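Local coordinates for microcin B17-processing protein McbB (Escherichia coli str. K-12 substr. MG1655, PDB 6GRH) that is required to convert the inactive precursor of the antibiotic peptide microcin B17, McbA, into its active form, at residues 173-183 with 267-275; 193-201 with 223-231. One frame throughout, in Å; residues are numbered along the deposited sequence.

Contact 1 of 2, residues 173-183 with 267-275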
ATOM      1  N   TYR B 173       7.317  -3.484  22.089  1.00 24.98           N
ATOM      2  CA  TYR B 173       6.498  -2.304  22.028  1.00 25.58           C
ATOM      3  C   TYR B 173       7.204  -1.235  21.223  1.00 26.39           C
ATOM      4  O   TYR B 173       8.401  -1.080  21.303  1.00 26.15           O
ATOM      5  CB  TYR B 173       6.155  -1.819  23.429  1.00 26.19           C
ATOM      6  CG  TYR B 173       5.403  -2.865  24.222  1.00 25.92           C
ATOM      7  CD1 TYR B 173       4.010  -2.905  24.221  1.00 25.46           C
ATOM      8  CD2 TYR B 173       6.095  -3.850  24.949  1.00 26.08           C
ATOM      9  CE1 TYR B 173       3.315  -3.878  24.943  1.00 25.31           C
ATOM     10  CE2 TYR B 173       5.417  -4.828  25.672  1.00 26.23           C
ATOM     11  CZ  TYR B 173       4.015  -4.843  25.660  1.00 25.80           C
ATOM     12  OH  TYR B 173       3.350  -5.821  26.363  1.00 26.09           O
ATOM     13  N   LEU B 174       6.439  -0.514  20.416  1.00 27.16           N
ATOM     14  CA  LEU B 174       6.977   0.556  19.601  1.00 28.55           C
ATOM     15  C   LEU B 174       5.934   1.637  19.583  1.00 29.36           C
ATOM     16  O   LEU B 174       4.808   1.381  19.144  1.00 27.89           O
ATOM     17  CB  LEU B 174       7.272   0.089  18.174  1.00 28.71           C
ATOM     18  CG  LEU B 174       7.686   1.165  17.152  1.00 29.56           C
ATOM     19  CD1 LEU B 174       8.934   1.880  17.601  1.00 30.71           C
ATOM     20  CD2 LEU B 174       7.860   0.503  15.795  1.00 29.28           C
ATOM     21  N   LYS B 175       6.315   2.795  20.117  1.00 30.65           N
ATOM     22  CA  LYS B 175       5.456   3.967  20.257  1.00 33.36           C
ATOM     23  C   LYS B 175       4.188   3.616  21.042  1.00 33.31           C
ATOM     24  O   LYS B 175       4.296   3.272  22.214  1.00 32.93           O
ATOM     25  CB  LYS B 175       5.208   4.587  18.873  1.00 34.84           C
ATOM     26  CG  LYS B 175       6.508   5.127  18.285  1.00 36.64           C
ATOM     27  CD  LYS B 175       6.241   5.959  17.040  1.00 38.95           C
ATOM     28  CE  LYS B 175       7.504   6.633  16.530  1.00 41.15           C
ATOM     29  NZ  LYS B 175       7.150   7.902  15.835  1.00 43.30           N
ATOM     30  N   GLU B 176       3.011   3.627  20.414  1.00 33.57           N
ATOM     31  CA  GLU B 176       1.775   3.245  21.113  1.00 33.15           C
ATOM     32  C   GLU B 176       1.284   1.864  20.682  1.00 30.12           C
ATOM     33  O   GLU B 176       0.102   1.552  20.866  1.00 28.74           O
ATOM     34  CB  GLU B 176       0.700   4.304  20.860  1.00 36.57           C
ATOM     35  CG  GLU B 176       1.077   5.665  21.402  1.00 41.48           C
ATOM     36  CD  GLU B 176       0.089   6.762  21.040  1.00 46.55           C
ATOM     37  OE1 GLU B 176      -0.440   6.768  19.900  1.00 49.89           O
ATOM     38  OE2 GLU B 176      -0.142   7.636  21.907  1.00 51.53           O
ATOM     39  N   SER B 177       2.159   1.044  20.092  1.00 27.81           N
ATOM     40  CA  SER B 177       1.772  -0.269  19.621  1.00 26.96           C
ATOM     41  C   SER B 177       2.471  -1.413  20.325  1.00 25.67           C
ATOM     42  O   SER B 177       3.606  -1.275  20.826  1.00 25.86           O
ATOM     43  CB  SER B 177       2.022  -0.409  18.127  1.00 27.42           C
ATOM     44  OG  SER B 177       3.416  -0.475  17.860  1.00 28.77           O
ATOM     45  N   PHE B 178       1.778  -2.537  20.326  1.00 24.07           N
ATOM     46  CA  PHE B 178       2.350  -3.839  20.661  1.00 23.35           C
ATOM     47  C   PHE B 178       2.535  -4.568  19.324  1.00 22.78           C
ATOM     48  O   PHE B 178       1.608  -4.695  18.529  1.00 22.34           O
ATOM     49  CB  PHE B 178       1.431  -4.577  21.614  1.00 22.88           C
ATOM     50  CG  PHE B 178       1.918  -5.950  22.001  1.00 22.65           C
ATOM     51  CD1 PHE B 178       3.202  -6.138  22.470  1.00 22.79           C
ATOM     52  CD2 PHE B 178       1.090  -7.050  21.857  1.00 22.48           C
ATOM     53  CE1 PHE B 178       3.655  -7.401  22.809  1.00 22.93           C
ATOM     54  CE2 PHE B 178       1.529  -8.318  22.199  1.00 22.17           C
ATOM     55  CZ  PHE B 178       2.820  -8.499  22.674  1.00 22.21           C
ATOM     56  N   ARG B 179       3.746  -5.027  19.067  1.00 22.99           N
ATOM     57  CA  ARG B 179       4.097  -5.712  17.822  1.00 23.17           C
ATOM     58  C   ARG B 179       4.376  -7.174  18.066  1.00 22.86           C
ATOM     59  O   ARG B 179       5.137  -7.517  18.967  1.00 23.47           O
ATOM     60  CB  ARG B 179       5.367  -5.098  17.235  1.00 24.13           C
ATOM     61  CG  ARG B 179       5.239  -3.624  16.929  1.00 25.52           C
ATOM     62  CD  ARG B 179       4.371  -3.424  15.723  1.00 26.22           C
ATOM     63  NE  ARG B 179       4.236  -1.999  15.422  1.00 27.42           N
ATOM     64  CZ  ARG B 179       3.791  -1.496  14.271  1.00 28.07           C
ATOM     65  NH1 ARG B 179       3.451  -2.277  13.247  1.00 27.89           N
ATOM     66  NH2 ARG B 179       3.725  -0.181  14.146  1.00 29.14           N
ATOM     67  N   ILE B 180       3.794  -8.035  17.249  1.00 22.41           N
ATOM     68  CA  ILE B 180       4.159  -9.428  17.254  1.00 22.55           C
ATOM     69  C   ILE B 180       4.667  -9.698  15.844  1.00 22.23           C
ATOM     70  O   ILE B 180       3.915  -9.600  14.873  1.00 21.56           O
ATOM     71  CB  ILE B 180       2.975 -10.357  17.579  1.00 22.64           C
ATOM     72  CG1 ILE B 180       2.383 -10.031  18.962  1.00 22.99           C
ATOM     73  CG2 ILE B 180       3.420 -11.816  17.477  1.00 22.68           C
ATOM     74  CD1 ILE B 180       1.074 -10.735  19.214  1.00 23.30           C
ATOM     75  N   ASP B 181       5.939 -10.061  15.727  1.00 22.12           N
ATOM     76  CA  ASP B 181       6.489 -10.349  14.419  1.00 22.09           C
ATOM     77  C   ASP B 181       5.867 -11.607  13.835  1.00 21.83           C
ATOM     78  O   ASP B 181       5.327 -12.462  14.549  1.00 22.38           O
ATOM     79  CB  ASP B 181       8.021 -10.515  14.476  1.00 22.46           C
ATOM     80  CG  ASP B 181       8.745  -9.238  14.808  1.00 22.99           C
ATOM     81  OD1 ASP B 181       8.147  -8.123  14.679  1.00 22.58           O
ATOM     82  OD2 ASP B 181       9.945  -9.360  15.210  1.00 23.65           O
ATOM     83  N   GLY B 182       5.920 -11.715  12.522  1.00 21.92           N
ATOM     84  CA  GLY B 182       5.651 -12.974  11.857  1.00 21.89           C
ATOM     85  C   GLY B 182       6.598 -14.050  12.352  1.00 22.15           C
ATOM     86  O   GLY B 182       7.646 -13.767  12.926  1.00 22.39           O
ATOM     87  N   VAL B 183       6.257 -15.288  12.068  1.00 22.74           N
ATOM     88  CA  VAL B 183       7.071 -16.390  12.506  1.00 23.27           C
ATOM     89  C   VAL B 183       8.327 -16.392  11.660  1.00 23.29           C
ATOM     90  O   VAL B 183       8.246 -16.415  10.435  1.00 24.60           O
ATOM     91  CB  VAL B 183       6.351 -17.732  12.335  1.00 23.90           C
ATOM     92  CG1 VAL B 183       7.296 -18.865  12.736  1.00 24.66           C
ATOM     93  CG2 VAL B 183       5.092 -17.784  13.179  1.00 24.11           C
ATOM     94  N   MET B 267       1.221 -17.024   8.943  0.50 25.73           N
ATOM     95  CA  MET B 267       2.498 -16.756   9.603  0.50 26.78           C
ATOM     96  C   MET B 267       2.874 -15.285   9.684  0.50 25.76           C
ATOM     97  O   MET B 267       4.011 -14.965  10.050  0.50 25.40           O
ATOM     98  CB  MET B 267       3.589 -17.557   8.931  0.50 28.80           C
ATOM     99  CG  MET B 267       3.407 -19.039   9.198  0.50 29.85           C
ATOM    100  SD  MET B 267       4.674 -19.988   8.362  0.50 32.81           S
ATOM    101  CE  MET B 267       6.180 -19.274   9.013  0.50 32.72           C
ATOM    102  N   SER B 268       1.936 -14.392   9.350  1.00 24.81           N
ATOM    103  CA  SER B 268       2.245 -12.969   9.284  1.00 24.38           C
ATOM    104  C   SER B 268       2.288 -12.240  10.635  1.00 23.44           C
ATOM    105  O   SER B 268       1.790 -12.726  11.654  1.00 22.60           O
ATOM    106  CB  SER B 268       1.223 -12.271   8.373  1.00 25.34           C
ATOM    107  OG  SER B 268       1.292 -12.849   7.102  1.00 26.43           O
ATOM    108  N   SER B 269       2.850 -11.033  10.605  1.00 22.81           N
ATOM    109  CA  SER B 269       2.937 -10.182  11.776  1.00 22.54           C
ATOM    110  C   SER B 269       1.534  -9.730  12.216  1.00 22.87           C
ATOM    111  O   SER B 269       0.632  -9.637  11.404  1.00 22.58           O
ATOM    112  CB  SER B 269       3.809  -8.954  11.485  1.00 22.37           C
ATOM    113  OG  SER B 269       3.108  -8.051  10.637  1.00 22.30           O
ATOM    114  N   VAL B 270       1.403  -9.419  13.504  1.00 23.95           N
ATOM    115  CA  VAL B 270       0.185  -8.909  14.102  1.00 25.15           C
ATOM    116  C   VAL B 270       0.605  -7.707  14.934  1.00 25.59           C
ATOM    117  O   VAL B 270       1.462  -7.838  15.794  1.00 25.24           O
ATOM    118  CB  VAL B 270      -0.474  -9.950  15.038  1.00 26.12           C
ATOM    119  CG1 VAL B 270      -1.736  -9.357  15.693  1.00 27.05           C
ATOM    120  CG2 VAL B 270      -0.785 -11.227  14.273  1.00 26.43           C
ATOM    121  N   SER B 271       0.048  -6.536  14.640  1.00 25.52           N
ATOM    122  CA  SER B 271       0.328  -5.308  15.384  1.00 26.80           C
ATOM    123  C   SER B 271      -0.968  -4.806  16.019  1.00 26.72           C
ATOM    124  O   SER B 271      -2.027  -4.854  15.387  1.00 27.32           O
ATOM    125  CB  SER B 271       0.902  -4.217  14.451  1.00 28.08           C
ATOM    126  OG  SER B 271       2.000  -4.731  13.689  1.00 28.35           O
ATOM    127  N   ALA B 272      -0.890  -4.308  17.243  1.00 26.17           N
ATOM    128  CA  ALA B 272      -2.063  -3.804  17.951  1.00 26.04           C
ATOM    129  C   ALA B 272      -1.798  -2.382  18.421  1.00 26.45           C
ATOM    130  O   ALA B 272      -0.783  -2.121  19.052  1.00 27.30           O
ATOM    131  CB  ALA B 272      -2.398  -4.697  19.134  1.00 26.05           C
ATOM    132  N   ASP B 273      -2.691  -1.458  18.098  0.50 26.84           N
ATOM    133  CA  ASP B 273      -2.630  -0.129  18.661  0.50 27.86           C
ATOM    134  C   ASP B 273      -3.193  -0.178  20.080  0.50 27.86           C
ATOM    135  O   ASP B 273      -4.364  -0.494  20.265  0.50 27.82           O
ATOM    136  CB  ASP B 273      -3.429   0.847  17.799  0.50 28.82           C
ATOM    137  CG  ASP B 273      -3.281   2.283  18.257  0.50 30.45           C
ATOM    138  OD1 ASP B 273      -2.864   3.134  17.439  0.50 31.89           O
ATOM    139  OD2 ASP B 273      -3.574   2.584  19.432  0.50 31.16           O
ATOM    140  N   LEU B 274      -2.364   0.127  21.079  1.00 27.82           N
ATOM    141  CA  LEU B 274      -2.781   0.041  22.480  1.00 28.72           C
ATOM    142  C   LEU B 274      -3.820   1.085  22.913  1.00 29.84           C
ATOM    143  O   LEU B 274      -4.481   0.911  23.949  1.00 29.77           O
ATOM    144  CB  LEU B 274      -1.575   0.066  23.411  1.00 29.79           C
ATOM    145  CG  LEU B 274      -0.678  -1.168  23.327  1.00 29.23           C
ATOM    146  CD1 LEU B 274       0.622  -0.927  24.086  1.00 30.23           C
ATOM    147  CD2 LEU B 274      -1.391  -2.408  23.817  1.00 29.30           C
ATOM    148  N   ILE B 275      -3.984   2.142  22.116  1.00 30.13           N
ATOM    149  CA  ILE B 275      -4.987   3.171  22.385  1.00 31.76           C
ATOM    150  C   ILE B 275      -6.366   2.742  21.849  1.00 31.33           C
ATOM    151  O   ILE B 275      -7.337   2.690  22.596  1.00 30.90           O
ATOM    152  CB  ILE B 275      -4.580   4.542  21.786  1.00 33.84           C
ATOM    153  CG1 ILE B 275      -3.140   4.925  22.182  1.00 34.88           C
ATOM    154  CG2 ILE B 275      -5.554   5.654  22.230  1.00 35.30           C
ATOM    155  CD1 ILE B 275      -2.886   4.932  23.682  1.00 35.90           C
TER
HETATM  156  O   HOH W   1      -2.096   5.378  18.591  1.00 48.00           O
HETATM  157  O   HOH W   2       2.766 -13.412  14.118  1.00 25.67           O
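Ile180 and Val270 pair across the apolar centre with their CB atoms 4.3 Å apart. Phe178 and Ala272 continue the same face, which packs on helix 236-254 through Phe241 and Leu245. Leu274 divides its methyls at one end: CD1 comes to the edge of the Tyr173 ring, 3.9 Å from Tyr173 CD1, and CD2 faces Phe178 CB. The Phe178 ring leads away from segment 267-275, CG opposite the backbone N (chi1 179°), and lays CD1 over the rim of one Tyr173 face.

Backbone hydrogen bonds join Phe178 with Ala272 and Ile180 with Val270 in both directions; Leu274 N to Glu176 O and Val183 N to Met267 O join the loop residues beyond either end of the paired strands.

The opposite face is polar. Ser177 OG donates to Leu174 O in the carbonyl plane at 2.7 Å and accepts from Arg179 NE, lying 32° out of the guanidinium plane. A bend at chi2 (-73°) swings Arg179 NH1 back to Ser271 OG, a weak bond of 2.9 Å, while Trp200 gives the guanidinium a cation-pi partner. At the outer edge a water appears to bridge Glu176 OE1 and Asp273 OD1, though Asp273 was modelled in two positions and the link is uncertain. The type II' turn from Leu174 to Ser177 makes a two-residue beta hairpin of strands 167-174 and 177-180, to which strand 269-273 adds antiparallel within the mixed sheet.

Contact 2 of 2, residues 193-201 with 223-231. With ZN (zinc ion), chain F; SO4 (sulfate ion), chain G.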
ATOM      1  N   HIS B 193      13.122 -10.954  12.703  1.00 23.24           N
ATOM      2  CA  HIS B 193      12.807  -9.743  13.452  1.00 23.26           C
ATOM      3  C   HIS B 193      13.316  -8.440  12.824  1.00 23.61           C
ATOM      4  O   HIS B 193      12.615  -7.428  12.811  1.00 22.81           O
ATOM      5  CB  HIS B 193      13.423  -9.813  14.819  1.00 23.36           C
ATOM      6  CG  HIS B 193      13.361  -8.529  15.558  1.00 23.12           C
ATOM      7  ND1 HIS B 193      12.176  -7.989  15.999  1.00 22.67           N
ATOM      8  CD2 HIS B 193      14.341  -7.678  15.947  1.00 23.61           C
ATOM      9  CE1 HIS B 193      12.432  -6.849  16.622  1.00 23.40           C
ATOM     10  NE2 HIS B 193      13.736  -6.639  16.612  1.00 23.49           N
ATOM     11  N   PHE B 194      14.546  -8.463  12.335  1.00 24.49           N
ATOM     12  CA  PHE B 194      15.173  -7.245  11.794  1.00 25.04           C
ATOM     13  C   PHE B 194      14.467  -6.815  10.499  1.00 24.73           C
ATOM     14  O   PHE B 194      14.271  -5.623  10.255  1.00 24.02           O
ATOM     15  CB  PHE B 194      16.695  -7.418  11.703  1.00 25.94           C
ATOM     16  CG  PHE B 194      17.325  -7.584  13.048  1.00 26.27           C
ATOM     17  CD1 PHE B 194      17.384  -6.504  13.929  1.00 26.72           C
ATOM     18  CD2 PHE B 194      17.738  -8.832  13.493  1.00 26.83           C
ATOM     19  CE1 PHE B 194      17.876  -6.661  15.209  1.00 27.50           C
ATOM     20  CE2 PHE B 194      18.269  -8.995  14.768  1.00 27.30           C
ATOM     21  CZ  PHE B 194      18.330  -7.914  15.630  1.00 27.88           C
ATOM     22  N   CYS B 195      13.987  -7.792   9.725  1.00 24.80           N
ATOM     23  CA  CYS B 195      13.122  -7.503   8.598  1.00 25.31           C
ATOM     24  C   CYS B 195      11.858  -6.739   9.014  1.00 24.61           C
ATOM     25  O   CYS B 195      11.421  -5.826   8.295  1.00 25.14           O
ATOM     26  CB  CYS B 195      12.762  -8.777   7.827  1.00 26.11           C
ATOM     27  SG  CYS B 195      14.148  -9.540   6.972  1.00 26.71           S
ATOM     28  N   HIS B 196      11.292  -7.106  10.165  1.00 24.12           N
ATOM     29  CA  HIS B 196      10.080  -6.491  10.697  1.00 24.01           C
ATOM     30  C   HIS B 196      10.325  -5.090  11.230  1.00 25.20           C
ATOM     31  O   HIS B 196       9.616  -4.109  10.827  1.00 24.69           O
ATOM     32  CB  HIS B 196       9.431  -7.376  11.774  1.00 23.18           C
ATOM     33  CG  HIS B 196       8.722  -8.553  11.203  1.00 22.93           C
ATOM     34  ND1 HIS B 196       9.377  -9.695  10.805  1.00 23.26           N
ATOM     35  CD2 HIS B 196       7.417  -8.730  10.876  1.00 22.77           C
ATOM     36  CE1 HIS B 196       8.500 -10.547  10.306  1.00 23.46           C
ATOM     37  NE2 HIS B 196       7.306  -9.981  10.328  1.00 23.08           N
ATOM     38  N   ILE B 197      11.312  -4.966  12.107  0.50 25.63           N
ATOM     39  CA  ILE B 197      11.533  -3.709  12.816  0.50 26.79           C
ATOM     40  C   ILE B 197      11.937  -2.588  11.836  0.50 27.58           C
ATOM     41  O   ILE B 197      11.525  -1.450  11.999  0.50 27.54           O
ATOM     42  CB  ILE B 197      12.543  -3.891  13.963  0.50 27.41           C
ATOM     43  CG1 ILE B 197      12.384  -2.781  15.000  0.50 28.19           C
ATOM     44  CG2 ILE B 197      13.961  -3.944  13.441  0.50 27.98           C
ATOM     45  CD1 ILE B 197      12.888  -3.197  16.355  0.50 28.70           C
ATOM     46  N   GLU B 198      12.669  -2.937  10.781  1.00 28.12           N
ATOM     47  CA  GLU B 198      13.001  -1.985   9.709  1.00 29.54           C
ATOM     48  C   GLU B 198      11.776  -1.554   8.893  1.00 29.27           C
ATOM     49  O   GLU B 198      11.668  -0.394   8.497  1.00 29.50           O
ATOM     50  CB  GLU B 198      14.090  -2.561   8.798  1.00 31.12           C
ATOM     51  CG  GLU B 198      15.432  -2.686   9.533  1.00 32.62           C
ATOM     52  CD  GLU B 198      16.028  -1.350   9.972  1.00 34.56           C
ATOM     53  OE1 GLU B 198      15.757  -0.338   9.282  1.00 35.28           O
ATOM     54  OE2 GLU B 198      16.784  -1.330  10.983  1.00 35.13           O
ATOM     55  N   ARG B 199      10.868  -2.477   8.630  1.00 28.55           N
ATOM     56  CA  ARG B 199       9.587  -2.125   8.002  1.00 29.43           C
ATOM     57  C   ARG B 199       8.813  -1.104   8.865  1.00 29.64           C
ATOM     58  O   ARG B 199       8.332  -0.093   8.323  1.00 30.72           O
ATOM     59  CB  ARG B 199       8.748  -3.369   7.723  1.00 29.33           C
ATOM     60  CG  ARG B 199       7.441  -3.126   6.976  1.00 30.33           C
ATOM     61  CD  ARG B 199       7.682  -2.863   5.513  1.00 32.00           C
ATOM     62  NE  ARG B 199       6.445  -2.611   4.780  1.00 33.80           N
ATOM     63  CZ  ARG B 199       5.851  -1.420   4.621  1.00 34.72           C
ATOM     64  NH1 ARG B 199       6.326  -0.292   5.170  1.00 34.42           N
ATOM     65  NH2 ARG B 199       4.736  -1.367   3.906  1.00 35.88           N
ATOM     66  N   TRP B 200       8.728  -1.322  10.174  1.00 28.27           N
ATOM     67  CA  TRP B 200       7.976  -0.404  11.049  1.00 29.50           C
ATOM     68  C   TRP B 200       8.700   0.934  11.244  1.00 30.55           C
ATOM     69  O   TRP B 200       8.054   1.996  11.239  1.00 29.40           O
ATOM     70  CB  TRP B 200       7.651  -1.012  12.419  1.00 29.77           C
ATOM     71  CG  TRP B 200       7.083  -2.421  12.404  1.00 29.53           C
ATOM     72  CD1 TRP B 200       7.390  -3.413  13.281  1.00 28.99           C
ATOM     73  CD2 TRP B 200       6.141  -2.986  11.478  1.00 29.59           C
ATOM     74  NE1 TRP B 200       6.713  -4.547  12.965  1.00 28.65           N
ATOM     75  CE2 TRP B 200       5.928  -4.319  11.873  1.00 29.45           C
ATOM     76  CE3 TRP B 200       5.444  -2.489  10.360  1.00 31.26           C
ATOM     77  CZ2 TRP B 200       5.059  -5.176  11.200  1.00 29.92           C
ATOM     78  CZ3 TRP B 200       4.580  -3.346   9.675  1.00 31.41           C
ATOM     79  CH2 TRP B 200       4.401  -4.676  10.097  1.00 31.08           C
ATOM     80  N   LEU B 201      10.027   0.903  11.398  1.00 30.99           N
ATOM     81  CA  LEU B 201      10.787   2.155  11.535  1.00 33.43           C
ATOM     82  C   LEU B 201      10.688   3.062  10.288  1.00 34.96           C
ATOM     83  O   LEU B 201      10.566   4.286  10.435  1.00 37.61           O
ATOM     84  CB  LEU B 201      12.236   1.907  11.937  1.00 33.52           C
ATOM     85  CG  LEU B 201      12.387   1.306  13.337  1.00 33.36           C
ATOM     86  CD1 LEU B 201      13.840   0.981  13.593  1.00 34.08           C
ATOM     87  CD2 LEU B 201      11.864   2.190  14.447  1.00 34.27           C
ATOM     88  N   LYS B 223      27.631   2.552  11.408  1.00 42.70           N
ATOM     89  CA  LYS B 223      27.835   2.319  12.832  1.00 43.43           C
ATOM     90  C   LYS B 223      27.421   0.886  13.131  1.00 42.82           C
ATOM     91  O   LYS B 223      26.675   0.269  12.357  1.00 40.42           O
ATOM     92  CB  LYS B 223      26.997   3.289  13.678  1.00 43.87           C
ATOM     93  CG  LYS B 223      27.323   4.766  13.463  1.00 45.27           C
ATOM     94  N   LYS B 224      27.914   0.360  14.249  1.00 43.29           N
ATOM     95  CA  LYS B 224      27.464  -0.933  14.740  1.00 43.71           C
ATOM     96  C   LYS B 224      25.932  -0.902  14.781  1.00 42.66           C
ATOM     97  O   LYS B 224      25.355   0.029  15.340  1.00 41.31           O
ATOM     98  CB  LYS B 224      28.048  -1.255  16.131  1.00 44.60           C
ATOM     99  CG  LYS B 224      27.594  -2.613  16.683  1.00 44.85           C
ATOM    100  CD  LYS B 224      28.412  -3.062  17.902  1.00 46.23           C
ATOM    101  N   TYR B 225      25.308  -1.897  14.156  1.00 43.03           N
ATOM    102  CA  TYR B 225      23.856  -2.004  14.110  1.00 44.72           C
ATOM    103  C   TYR B 225      23.368  -2.302  15.495  1.00 45.27           C
ATOM    104  O   TYR B 225      23.563  -3.414  16.002  1.00 45.50           O
ATOM    105  CB  TYR B 225      23.376  -3.104  13.138  1.00 45.09           C
ATOM    106  CG  TYR B 225      21.865  -3.109  12.935  1.00 44.70           C
ATOM    107  CD1 TYR B 225      21.032  -3.789  13.804  1.00 45.59           C
ATOM    108  CD2 TYR B 225      21.273  -2.418  11.870  1.00 46.34           C
ATOM    109  CE1 TYR B 225      19.651  -3.794  13.631  1.00 45.98           C
ATOM    110  CE2 TYR B 225      19.887  -2.417  11.684  1.00 45.33           C
ATOM    111  CZ  TYR B 225      19.080  -3.123  12.566  1.00 45.81           C
ATOM    112  OH  TYR B 225      17.698  -3.133  12.424  1.00 46.56           O
ATOM    113  N   GLN B 226      22.779  -1.302  16.138  1.00 46.13           N
ATOM    114  CA  GLN B 226      22.155  -1.532  17.430  1.00 47.54           C
ATOM    115  C   GLN B 226      21.131  -0.459  17.722  1.00 48.00           C
ATOM    116  O   GLN B 226      21.279   0.693  17.268  1.00 47.42           O
ATOM    117  CB  GLN B 226      23.191  -1.651  18.560  1.00 50.17           C
ATOM    118  CG  GLN B 226      23.612  -0.363  19.268  1.00 52.10           C
ATOM    119  CD  GLN B 226      24.904  -0.545  20.054  1.00 55.16           C
ATOM    120  OE1 GLN B 226      25.910   0.120  19.778  1.00 56.83           O
ATOM    121  NE2 GLN B 226      24.893  -1.469  21.016  1.00 55.67           N
ATOM    122  N   MET B 227      20.095  -0.834  18.472  1.00 45.83           N
ATOM    123  CA  MET B 227      19.081   0.131  18.856  1.00 46.01           C
ATOM    124  C   MET B 227      18.150  -0.300  19.969  1.00 43.10           C
ATOM    125  O   MET B 227      17.966  -1.487  20.247  1.00 38.64           O
ATOM    126  CB  MET B 227      18.230   0.462  17.652  1.00 48.68           C
ATOM    127  CG  MET B 227      17.816  -0.772  16.888  1.00 50.08           C
ATOM    128  SD  MET B 227      16.367  -0.302  15.988  1.00 58.15           S
ATOM    129  CE  MET B 227      16.031  -1.853  15.154  1.00 55.41           C
ATOM    130  N   THR B 228      17.561   0.726  20.565  1.00 42.22           N
ATOM    131  CA  THR B 228      16.446   0.617  21.472  1.00 41.90           C
ATOM    132  C   THR B 228      15.257   1.252  20.749  1.00 40.13           C
ATOM    133  O   THR B 228      15.424   1.814  19.659  1.00 40.53           O
ATOM    134  CB  THR B 228      16.754   1.378  22.765  1.00 43.54           C
ATOM    135  OG1 THR B 228      17.013   2.742  22.438  1.00 43.63           O
ATOM    136  CG2 THR B 228      17.988   0.780  23.463  1.00 44.72           C
ATOM    137  N   LEU B 229      14.073   1.180  21.349  1.00 38.50           N
ATOM    138  CA  LEU B 229      12.854   1.675  20.700  1.00 38.07           C
ATOM    139  C   LEU B 229      12.044   2.524  21.662  1.00 38.52           C
ATOM    140  O   LEU B 229      11.787   2.078  22.776  1.00 39.70           O
ATOM    141  CB  LEU B 229      11.979   0.510  20.253  1.00 37.14           C
ATOM    142  CG  LEU B 229      12.546  -0.456  19.224  1.00 36.72           C
ATOM    143  CD1 LEU B 229      11.611  -1.648  19.042  1.00 36.87           C
ATOM    144  CD2 LEU B 229      12.823   0.240  17.894  1.00 36.60           C
ATOM    145  N   PRO B 230      11.623   3.734  21.236  1.00 38.46           N
ATOM    146  CA  PRO B 230      10.712   4.489  22.079  1.00 38.72           C
ATOM    147  C   PRO B 230       9.307   3.814  22.147  1.00 36.90           C
ATOM    148  O   PRO B 230       8.853   3.182  21.173  1.00 33.83           O
ATOM    149  CB  PRO B 230      10.667   5.874  21.404  1.00 39.77           C
ATOM    150  CG  PRO B 230      10.924   5.593  19.974  1.00 39.84           C
ATOM    151  CD  PRO B 230      11.826   4.381  19.920  1.00 39.15           C
ATOM    152  N   ALA B 231       8.672   3.918  23.307  1.00 37.08           N
ATOM    153  CA  ALA B 231       7.343   3.349  23.534  1.00 37.39           C
ATOM    154  C   ALA B 231       6.687   3.967  24.736  1.00 38.26           C
ATOM    155  O   ALA B 231       7.368   4.508  25.592  1.00 38.23           O
ATOM    156  CB  ALA B 231       7.411   1.842  23.740  1.00 36.77           C
TER
HETATM  157 ZN    ZN F 401      15.828 -10.526   8.268  1.00 26.00          ZN
HETATM  158  S   SO4 G 402       3.981   2.263   4.063  1.00 49.91           S
HETATM  159  O1  SO4 G 402       3.008   2.984   4.913  1.00 54.24           O
HETATM  160  O2  SO4 G 402       4.296   3.032   2.837  1.00 53.37           O
HETATM  161  O3  SO4 G 402       5.236   2.105   4.833  1.00 53.25           O
HETATM  162  O4  SO4 G 402       3.386   0.968   3.687  1.00 51.27           O
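Tyr225, Met227 and Leu229 lie along one side of helix 193-204, whose start carries Cys195 of a four-cysteine zinc site completed by Cys192, Cys290 and Cys292. Segment 223-231 has no regular structure, yet it is extended enough for alternate residues to point at the helix, matching Phe194, Ile197, Glu198 and Leu201 on successive turns.

Tyr225 shows how such a side chain is used along its length. From CB, which points toward the helix, a trans first torsion (chi1 -172°) carries the ring away from its own N and sends it between Phe194 and Glu198. On one side of the ring CE1 lies 3.5 Å from Phe194 CD1; the two rings slide past each other with planes 85° apart, in an oblique pairing. On the other side CE2 is 3.4 Å from Glu198 OE2, and CZ is similarly near that oxygen. At the tip, Tyr225 OH donates to Glu198 OE2, which lies at the ring edge, near its plane; the modelled 2.5 Å is very short, so the exact length is doubtful. Glu198 folds back at chi2 to meet it.

Beyond this polar end, along the helix toward Leu201, the contact is apolar. Met227 extends beyond CG and brings SD to 3.7 Å from Leu201 CD1, tip to tip, while its CE approaches Ile197, which was modelled in two conformers, making the closest distances uncertain. Leu229 finishes the row, CD2 being 4.1 Å from Leu201 CD2, and also touches Tyr172 of strand 167-174. Away from the loop, Cys195 SG binds the zinc ion at 2.3 Å. Arg199, with Arg203 as a further donor, binds a sulfate, probably from the crystallisation liquor, edge-on: Arg199 NH1 donates to O3 and NH2 to O4 in two nearly straight bonds, the first at 173°.

Overall arrangement
From the N terminus the chain first builds an antiparallel sheet with helices, then the strands of the mixed sheet, reaching the hairpin at 173-183. It next enters helix 193-204, passes through helix 215-220 and returns past the first of these helices at 223-231, so that contact 2 closes a short, mostly irregular loop. Helix 236-254 follows, and strand 269-273 comes back to the hairpin to close contact 1. Contact 2 is thus nested inside the longer loop of contact 1. The two join directly: Asp181 OD2 probably bonds His193 ND1, and Lys175 N probably bonds Pro230 O, tying sheet, zinc-bearing helix and surface loop together.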